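Local atomic coordinates of uncharacterized protein (Candida albicans, PDB entry 5K04), a protein that probably serves as the non-catalytic auxiliary subunit (MDM20/NAA25 family) of the NatB N-terminal acetyltransferase complex, which it forms with the NAT3 subunit. Residues A[188-191]-A[192-195]; A[209-212]-A[213-217]. All coordinates share one frame; numbering follows the deposited sequence.

Interaction 1: residues A[188-191]-A[192-195]; sequences IYVY and TLFL
L195 lays its CD1 methyl over one face of the Y191 ring, a CH-pi contact 4.1 Å from CD1 to the Y191 ring centroid and 19° off the ring normal. The Y191 hydroxyl is hydrogen-bonded to E177 of helix 162-177. Two residues earlier, L193 CD2 meets the Y189 ring obliquely, 3.9 Å from Y189 CZ. V190 and F194 run side by side, with V190 CG1 4.2 Å from F194 CE2; the F194 ring carries L193 CB over the centre of one face. The T192 hydroxyl turns back onto the chain: chi1 of 65° sets OG1 between its own N and carbonyl carbon, directed at the Y189 carbonyl, although the separation is too short to be trusted. T192 N still reaches I188 O at 3.1 Å (i to i+4), whereas L193 N is shared, weakly with Y189 O and more firmly with V190 O; F194 N bonds to Y191 O at 3.0 Å, i to i+3, with a nearly straight N-H angle of 168°. This tightening, with a type I turn from T192 to L195, is characteristic of a helix C-terminus, here at the tight turn between helices 185-192 and 197-204 of an all-helical subunit whose family belongs to the TPR clan.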
loop_
_atom_site.group_PDB
_atom_site.type_symbol
_atom_site.label_atom_id
_atom_site.label_comp_id
_atom_site.label_asym_id
_atom_site.label_seq_id
_atom_site.Cartn_x
_atom_site.Cartn_y
_atom_site.Cartn_z
ATOM N N ILE A 188 0.595 7.632 28.960
ATOM C CA ILE A 188 -0.387 8.711 28.953
ATOM C C ILE A 188 -1.275 8.609 27.718
ATOM O O ILE A 188 -2.502 8.742 27.807
ATOM C CB ILE A 188 0.329 10.073 29.041
ATOM C CG1 ILE A 188 1.048 10.215 30.394
ATOM C CG2 ILE A 188 -0.650 11.207 28.823
ATOM C CD1 ILE A 188 1.902 11.477 30.532
ATOM N N TYR A 189 -0.672 8.335 26.555
ATOM C CA TYR A 189 -1.458 8.137 25.338
ATOM C C TYR A 189 -2.540 7.072 25.547
ATOM O O TYR A 189 -3.719 7.309 25.259
ATOM C CB TYR A 189 -0.528 7.772 24.175
ATOM C CG TYR A 189 -1.249 7.293 22.919
ATOM C CD1 TYR A 189 -1.802 8.204 22.010
ATOM C CD2 TYR A 189 -1.370 5.925 22.640
ATOM C CE1 TYR A 189 -2.483 7.762 20.861
ATOM C CE2 TYR A 189 -2.022 5.473 21.484
ATOM C CZ TYR A 189 -2.584 6.397 20.610
ATOM O OH TYR A 189 -3.228 5.960 19.493
ATOM N N VAL A 190 -2.158 5.903 26.084
ATOM C CA VAL A 190 -3.114 4.808 26.254
ATOM C C VAL A 190 -4.284 5.263 27.104
ATOM O O VAL A 190 -5.451 5.006 26.781
ATOM C CB VAL A 190 -2.437 3.571 26.878
ATOM C CG1 VAL A 190 -3.483 2.481 27.160
ATOM C CG2 VAL A 190 -1.381 3.023 25.954
ATOM N N TYR A 191 -3.978 5.942 28.214
ATOM C CA TYR A 191 -5.005 6.455 29.112
ATOM C C TYR A 191 -6.004 7.332 28.354
ATOM O O TYR A 191 -7.220 7.178 28.513
ATOM C CB TYR A 191 -4.325 7.220 30.264
ATOM C CG TYR A 191 -5.233 7.610 31.398
ATOM C CD1 TYR A 191 -6.219 6.752 31.845
ATOM C CD2 TYR A 191 -5.099 8.836 32.037
ATOM C CE1 TYR A 191 -7.067 7.110 32.874
ATOM C CE2 TYR A 191 -5.942 9.196 33.084
ATOM C CZ TYR A 191 -6.921 8.335 33.499
ATOM O OH TYR A 191 -7.757 8.696 34.546
ATOM N N THR A 192 -5.502 8.239 27.491
ATOM C CA THR A 192 -6.385 9.152 26.761
ATOM C C THR A 192 -7.350 8.416 25.844
ATOM O O THR A 192 -8.380 8.985 25.470
ATOM C CB THR A 192 -5.593 10.141 25.912
ATOM O OG1 THR A 192 -4.892 9.425 24.893
ATOM C CG2 THR A 192 -4.615 10.941 26.766
ATOM N N LEU A 193 -7.047 7.166 25.477
ATOM C CA LEU A 193 -7.960 6.423 24.613
ATOM C C LEU A 193 -9.304 6.153 25.281
ATOM O O LEU A 193 -10.264 5.818 24.588
ATOM C CB LEU A 193 -7.329 5.099 24.178
ATOM C CG LEU A 193 -5.986 5.218 23.449
ATOM C CD1 LEU A 193 -5.361 3.834 23.315
ATOM C CD2 LEU A 193 -6.161 5.895 22.069
ATOM N N PHE A 194 -9.406 6.299 26.602
ATOM C CA PHE A 194 -10.649 6.004 27.312
ATOM C C PHE A 194 -11.282 7.239 27.934
ATOM O O PHE A 194 -12.228 7.108 28.720
ATOM C CB PHE A 194 -10.395 4.939 28.382
ATOM C CG PHE A 194 -9.651 3.749 27.858
ATOM C CD1 PHE A 194 -10.288 2.834 27.027
ATOM C CD2 PHE A 194 -8.307 3.572 28.146
ATOM C CE1 PHE A 194 -9.599 1.742 26.513
ATOM C CE2 PHE A 194 -7.610 2.491 27.621
ATOM C CZ PHE A 194 -8.261 1.566 26.814
ATOM N N LEU A 195 -10.786 8.433 27.600
ATOM C CA LEU A 195 -11.170 9.665 28.258
ATOM C C LEU A 195 -11.992 10.559 27.344
ATOM O O LEU A 195 -11.807 10.576 26.124
ATOM C CB LEU A 195 -9.942 10.444 28.712
ATOM C CG LEU A 195 -9.058 9.767 29.745
ATOM C CD1 LEU A 195 -7.939 10.724 30.108
ATOM C CD2 LEU A 195 -9.885 9.354 30.983
#

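Interaction 2: residues A[209-212]-A[213-217]; sequences LPLD and LELKL
L211 sets its CD2 methyl against L215, 4.1 Å from L215 CD1, the two side chains crossing at about a right angle. Its CB also meets the aliphatic part of K216, 3.8 Å from K216 CG. The lysine chain, extended beyond CG, runs alongside L211, its CE 3.4 Å from L211 O. D212 is the N-cap of helix 213-225. With chi1 at 54°, its carboxylate stands between the backbone N and the carbonyl carbon and folds over the first turn, where OD1 accepts from L215 N at 3.1 Å. The N-H angle there is 150°, and the donor lies 37° out of the carboxylate plane. The same oxygen rests on the L215 side chain, 3.2 Å from its CG, so the cap is covered on that side by hydrocarbon. The main-chain carbonyl of D212 begins the regular helical pattern: K216 N reaches D212 O at 2.9 Å, while L215 N adds a weak second bond to that oxygen. The negative cap beside the helix N-terminus would be expected to be favoured by the helix dipole. D212 OD2 is hydrogen-bonded to T185, so the two carboxylate oxygens join the starts of two helices. L215 packs on T185 and I188 of helix 185-192, while L213, E214 and L217 meet residues of the NAT3 chain, placing the start of helix 213-225 between an adjacent helix and the partner subunit.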
loop_
_atom_site.group_PDB
_atom_site.type_symbol
_atom_site.label_atom_id
_atom_site.label_comp_id
_atom_site.label_asym_id
_atom_site.label_seq_id
_atom_site.Cartn_x
_atom_site.Cartn_y
_atom_site.Cartn_z
ATOM N N LEU A 209 5.797 15.476 32.816
ATOM C CA LEU A 209 6.665 15.032 31.734
ATOM C C LEU A 209 6.472 15.907 30.496
ATOM O O LEU A 209 5.356 16.345 30.202
ATOM C CB LEU A 209 6.355 13.587 31.356
ATOM C CG LEU A 209 6.529 12.544 32.434
ATOM C CD1 LEU A 209 5.952 11.245 31.951
ATOM C CD2 LEU A 209 8.007 12.405 32.705
ATOM N N PRO A 210 7.534 16.138 29.729
ATOM C CA PRO A 210 7.367 16.838 28.450
ATOM C C PRO A 210 6.475 16.040 27.518
ATOM O O PRO A 210 6.664 14.837 27.326
ATOM C CB PRO A 210 8.799 16.941 27.904
ATOM C CG PRO A 210 9.706 16.646 29.067
ATOM C CD PRO A 210 8.928 15.722 29.961
ATOM N N LEU A 211 5.510 16.727 26.926
ATOM C CA LEU A 211 4.612 16.119 25.959
ATOM C C LEU A 211 5.314 15.928 24.621
ATOM O O LEU A 211 6.129 16.752 24.194
ATOM C CB LEU A 211 3.372 16.996 25.756
ATOM C CG LEU A 211 2.413 17.184 26.929
ATOM C CD1 LEU A 211 1.108 17.801 26.423
ATOM C CD2 LEU A 211 2.142 15.857 27.607
ATOM N N ASP A 212 4.969 14.840 23.948
ATOM C CA ASP A 212 5.421 14.629 22.588
ATOM C C ASP A 212 4.405 15.242 21.626
ATOM O O ASP A 212 3.339 15.713 22.034
ATOM C CB ASP A 212 5.628 13.130 22.330
ATOM C CG ASP A 212 4.395 12.305 22.664
ATOM O OD1 ASP A 212 3.338 12.898 22.962
ATOM O OD2 ASP A 212 4.467 11.060 22.629
ATOM N N LEU A 213 4.757 15.246 20.331
ATOM C CA LEU A 213 3.889 15.859 19.324
ATOM C C LEU A 213 2.499 15.233 19.351
ATOM O O LEU A 213 1.493 15.938 19.278
ATOM C CB LEU A 213 4.515 15.724 17.927
ATOM C CG LEU A 213 3.749 16.485 16.831
ATOM C CD1 LEU A 213 3.548 17.964 17.222
ATOM C CD2 LEU A 213 4.438 16.388 15.485
ATOM N N GLU A 214 2.429 13.906 19.487
ATOM C CA GLU A 214 1.146 13.206 19.514
ATOM C C GLU A 214 0.213 13.791 20.573
ATOM O O GLU A 214 -0.966 14.046 20.310
ATOM C CB GLU A 214 1.400 11.713 19.766
ATOM C CG GLU A 214 0.175 10.833 19.798
ATOM C CD GLU A 214 -0.370 10.469 18.408
ATOM O OE1 GLU A 214 0.422 10.271 17.460
ATOM O OE2 GLU A 214 -1.610 10.378 18.281
ATOM N N LEU A 215 0.737 14.020 21.783
ATOM C CA LEU A 215 -0.095 14.476 22.893
ATOM C C LEU A 215 -0.350 15.975 22.836
ATOM O O LEU A 215 -1.411 16.432 23.281
ATOM C CB LEU A 215 0.540 14.086 24.238
ATOM C CG LEU A 215 0.539 12.573 24.547
ATOM C CD1 LEU A 215 1.165 12.287 25.893
ATOM C CD2 LEU A 215 -0.870 11.951 24.462
ATOM N N LYS A 216 0.602 16.747 22.293
ATOM C CA LYS A 216 0.369 18.173 22.078
ATOM C C LYS A 216 -0.801 18.383 21.136
ATOM O O LYS A 216 -1.687 19.203 21.397
ATOM C CB LYS A 216 1.622 18.852 21.520
ATOM C CG LYS A 216 2.810 18.916 22.479
ATOM C CD LYS A 216 3.935 19.775 21.884
ATOM C CE LYS A 216 5.238 19.634 22.695
ATOM N NZ LYS A 216 6.348 20.443 22.104
ATOM N N LEU A 217 -0.825 17.632 20.031
ATOM C CA LEU A 217 -1.935 17.749 19.090
ATOM C C LEU A 217 -3.240 17.349 19.752
ATOM O O LEU A 217 -4.268 18.011 19.574
ATOM C CB LEU A 217 -1.670 16.893 17.855
ATOM C CG LEU A 217 -0.474 17.352 17.007
ATOM C CD1 LEU A 217 -0.169 16.377 15.842
ATOM C CD2 LEU A 217 -0.662 18.762 16.494
#

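How the interactions relate
Along the chain, interaction 1 comes first, closing the C-terminal end of helix 185-192 and the turn toward helix 197-204. Interaction 2 follows after that helix, where the loop from 209 enters helix 213-225. The two are in series, neither nested nor crossed, and each is local, so neither closes a long loop. Their centres nevertheless lie 13 Å apart and they touch directly: I188 CG2 is 3.6 Å from L215 CD1, and Y189 CE1 is 3.8 Å from E214 OE2. Helix 185-192 thus packs against the start of helix 213-225, with helix 162-177 also against interaction 1 and the NAT3 chain against interaction 2.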